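Endo-1,4-beta-mannanase (Eisenia fetida, PDB 5Y6T) probably hydrolyses internal beta-1,4-mannosidic linkages of mannan polysaccharides, as a cold-adapted endo-mannanase of glycoside hydrolase family 5. Local coordinates at residues T185-G190 and G239-Y244. Residues are numbered along the deposited sequence; the frame is centred on the assembly and turned at random.
Sequences TQPLAG and GWRNYY
P187 sets CG over one face of the R241 guanidinium, 3.5 Å above the plane and towards its rim, while the edge of the W240 indole meets the same proline from another quarter: CZ3 of W240 comes within 3.4 Å of P187 O, which sits in the plane of the ring. The third flat group, the Y243 phenol, has CG of R241 over one face, displaced towards the rim, and L188 CD1 approaching obliquely at 4.1 Å from Y243 CE2. No hydrogen bond joins the two segments directly, and the example illustrates how two loops can fit by shape while polar ends bind just outside. Both R241 NH1 and Y243 OH are hydrogen-bonded to the carbonyl oxygen of D184, the residue preceding 185-190, so that one backbone acceptor holds the two side chains side by side, and the proline ring rests against both. P187 CD lies 3.5 Å from R241 NH1 and 3.4 Å from Y243 OH. R241 gets there with CG anti to the backbone N (chi1 174°) and a bend at chi3 that swings the guanidinium across the pyrrolidine. In the (beta/alpha)8 barrel of family 5, these segments belong to loops following strands 165-166 and 223-228, at the C-terminal end of the barrel strands, and the contact ties the two loops together. An alanine at P187 would keep a CB but lose CG and CD, and would probably open a gap where the ring had rested against R241 NH1 and Y243 OH, leaving one face of the guanidinium without its cover, though NH1 keeps D184 O. The proline stands in a short 3-10 turn, 186-188, closed by L188 N to T185 O at 3.0 Å. On the facing loop, N242 OD1 accepts from Y244 N in an Asx turn, shaping the backbone around Y243.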
loop_
_atom_site.group_PDB
_atom_site.type_symbol
_atom_site.label_atom_id
_atom_site.label_comp_id
_atom_site.label_asym_id
_atom_site.label_seq_id
_atom_site.Cartn_x
_atom_site.Cartn_y
_atom_site.Cartn_z
ATOM N N THR A 185 -13.760 -13.512 11.093
ATOM C CA THR A 185 -14.047 -12.110 10.861
ATOM C C THR A 185 -15.205 -11.473 11.688
ATOM O O THR A 185 -15.709 -10.429 11.325
ATOM C CB THR A 185 -14.289 -11.800 9.379
ATOM O OG1 THR A 185 -15.391 -12.584 8.922
ATOM C CG2 THR A 185 -13.034 -12.149 8.523
ATOM N N GLN A 186 -15.535 -12.098 12.805
ATOM C CA GLN A 186 -16.505 -11.514 13.738
ATOM C C GLN A 186 -16.053 -10.136 14.228
ATOM O O GLN A 186 -16.877 -9.236 14.329
ATOM C CB GLN A 186 -16.901 -12.465 14.864
ATOM C CG GLN A 186 -17.684 -13.666 14.379
ATOM C CD GLN A 186 -19.045 -13.329 13.801
ATOM O OE1 GLN A 186 -19.395 -12.160 13.596
ATOM N NE2 GLN A 186 -19.846 -14.373 13.537
ATOM N N PRO A 187 -14.761 -9.906 14.418
ATOM C CA PRO A 187 -14.414 -8.488 14.781
ATOM C C PRO A 187 -14.723 -7.420 13.748
ATOM O O PRO A 187 -14.784 -6.257 14.089
ATOM C CB PRO A 187 -12.895 -8.560 15.055
ATOM C CG PRO A 187 -12.668 -9.991 15.422
ATOM C CD PRO A 187 -13.608 -10.778 14.546
ATOM N N LEU A 188 -14.924 -7.821 12.501
ATOM C CA LEU A 188 -15.367 -6.976 11.443
ATOM C C LEU A 188 -16.889 -6.896 11.241
ATOM O O LEU A 188 -17.334 -6.183 10.351
ATOM C CB LEU A 188 -14.708 -7.384 10.081
ATOM C CG LEU A 188 -13.183 -7.481 10.146
ATOM C CD1 LEU A 188 -12.556 -7.786 8.792
ATOM C CD2 LEU A 188 -12.529 -6.218 10.762
ATOM N N ALA A 189 -17.664 -7.556 12.098
ATOM C CA ALA A 189 -19.149 -7.532 11.945
ATOM C C ALA A 189 -19.613 -6.113 12.151
ATOM O O ALA A 189 -19.155 -5.423 13.105
ATOM C CB ALA A 189 -19.810 -8.468 12.974
ATOM N N GLY A 190 -20.487 -5.652 11.271
ATOM C CA GLY A 190 -21.088 -4.343 11.401
ATOM C C GLY A 190 -20.138 -3.205 10.994
ATOM O O GLY A 190 -20.489 -2.071 11.078
ATOM N N GLY A 239 -10.470 -4.309 20.713
ATOM C CA GLY A 239 -11.491 -5.260 20.287
ATOM C C GLY A 239 -11.387 -5.713 18.871
ATOM O O GLY A 239 -12.264 -6.416 18.344
ATOM N N TRP A 240 -10.316 -5.304 18.188
ATOM C CA TRP A 240 -10.128 -5.618 16.781
ATOM C C TRP A 240 -9.293 -6.863 16.593
ATOM O O TRP A 240 -8.964 -7.527 17.568
ATOM C CB TRP A 240 -9.546 -4.425 15.992
ATOM C CG TRP A 240 -10.355 -3.134 16.170
ATOM C CD1 TRP A 240 -9.838 -1.927 16.559
ATOM C CD2 TRP A 240 -11.763 -2.925 15.975
ATOM N NE1 TRP A 240 -10.839 -0.987 16.594
ATOM C CE2 TRP A 240 -12.031 -1.576 16.266
ATOM C CE3 TRP A 240 -12.839 -3.754 15.536
ATOM C CZ2 TRP A 240 -13.316 -1.018 16.181
ATOM C CZ3 TRP A 240 -14.118 -3.179 15.437
ATOM C CH2 TRP A 240 -14.335 -1.821 15.748
ATOM N N ARG A 241 -8.898 -7.200 15.371
ATOM C CA ARG A 241 -7.946 -8.263 15.158
ATOM C C ARG A 241 -6.948 -7.854 14.068
ATOM O O ARG A 241 -7.303 -7.175 13.093
ATOM C CB ARG A 241 -8.704 -9.525 14.708
ATOM C CG ARG A 241 -7.802 -10.717 14.309
ATOM C CD ARG A 241 -8.558 -12.040 14.275
ATOM N NE ARG A 241 -8.953 -12.405 15.628
ATOM C CZ ARG A 241 -10.142 -12.888 16.012
ATOM N NH1 ARG A 241 -11.070 -13.130 15.141
ATOM N NH2 ARG A 241 -10.388 -13.118 17.288
ATOM N N ASN A 242 -5.748 -8.321 14.194
ATOM C CA ASN A 242 -4.721 -8.112 13.176
ATOM C C ASN A 242 -4.569 -9.321 12.251
ATOM O O ASN A 242 -4.022 -10.374 12.638
ATOM C CB ASN A 242 -3.385 -7.722 13.815
ATOM C CG ASN A 242 -2.359 -7.282 12.791
ATOM O OD1 ASN A 242 -2.506 -7.467 11.600
ATOM N ND2 ASN A 242 -1.307 -6.664 13.271
ATOM N N TYR A 243 -5.118 -9.191 11.057
ATOM C CA TYR A 243 -5.204 -10.289 10.114
ATOM C C TYR A 243 -3.949 -10.472 9.310
ATOM O O TYR A 243 -3.829 -11.440 8.592
ATOM C CB TYR A 243 -6.397 -10.082 9.205
ATOM C CG TYR A 243 -7.641 -10.226 9.931
ATOM C CD1 TYR A 243 -8.193 -11.491 10.193
ATOM C CD2 TYR A 243 -8.344 -9.100 10.367
ATOM C CE1 TYR A 243 -9.344 -11.594 10.912
ATOM C CE2 TYR A 243 -9.532 -9.206 11.111
ATOM C CZ TYR A 243 -10.040 -10.483 11.362
ATOM O OH TYR A 243 -11.211 -10.605 12.090
ATOM N N TYR A 244 -2.952 -9.603 9.486
ATOM C CA TYR A 244 -1.794 -9.632 8.572
ATOM C C TYR A 244 -0.479 -9.781 9.344
ATOM O O TYR A 244 0.594 -9.474 8.841
ATOM C CB TYR A 244 -1.781 -8.359 7.661
ATOM C CG TYR A 244 -3.117 -8.180 6.995
ATOM C CD1 TYR A 244 -3.469 -8.940 5.935
ATOM C CD2 TYR A 244 -4.093 -7.363 7.561
ATOM C CE1 TYR A 244 -4.735 -8.876 5.374
ATOM C CE2 TYR A 244 -5.331 -7.246 6.966
ATOM C CZ TYR A 244 -5.656 -8.001 5.870
ATOM O OH TYR A 244 -6.950 -7.891 5.311
#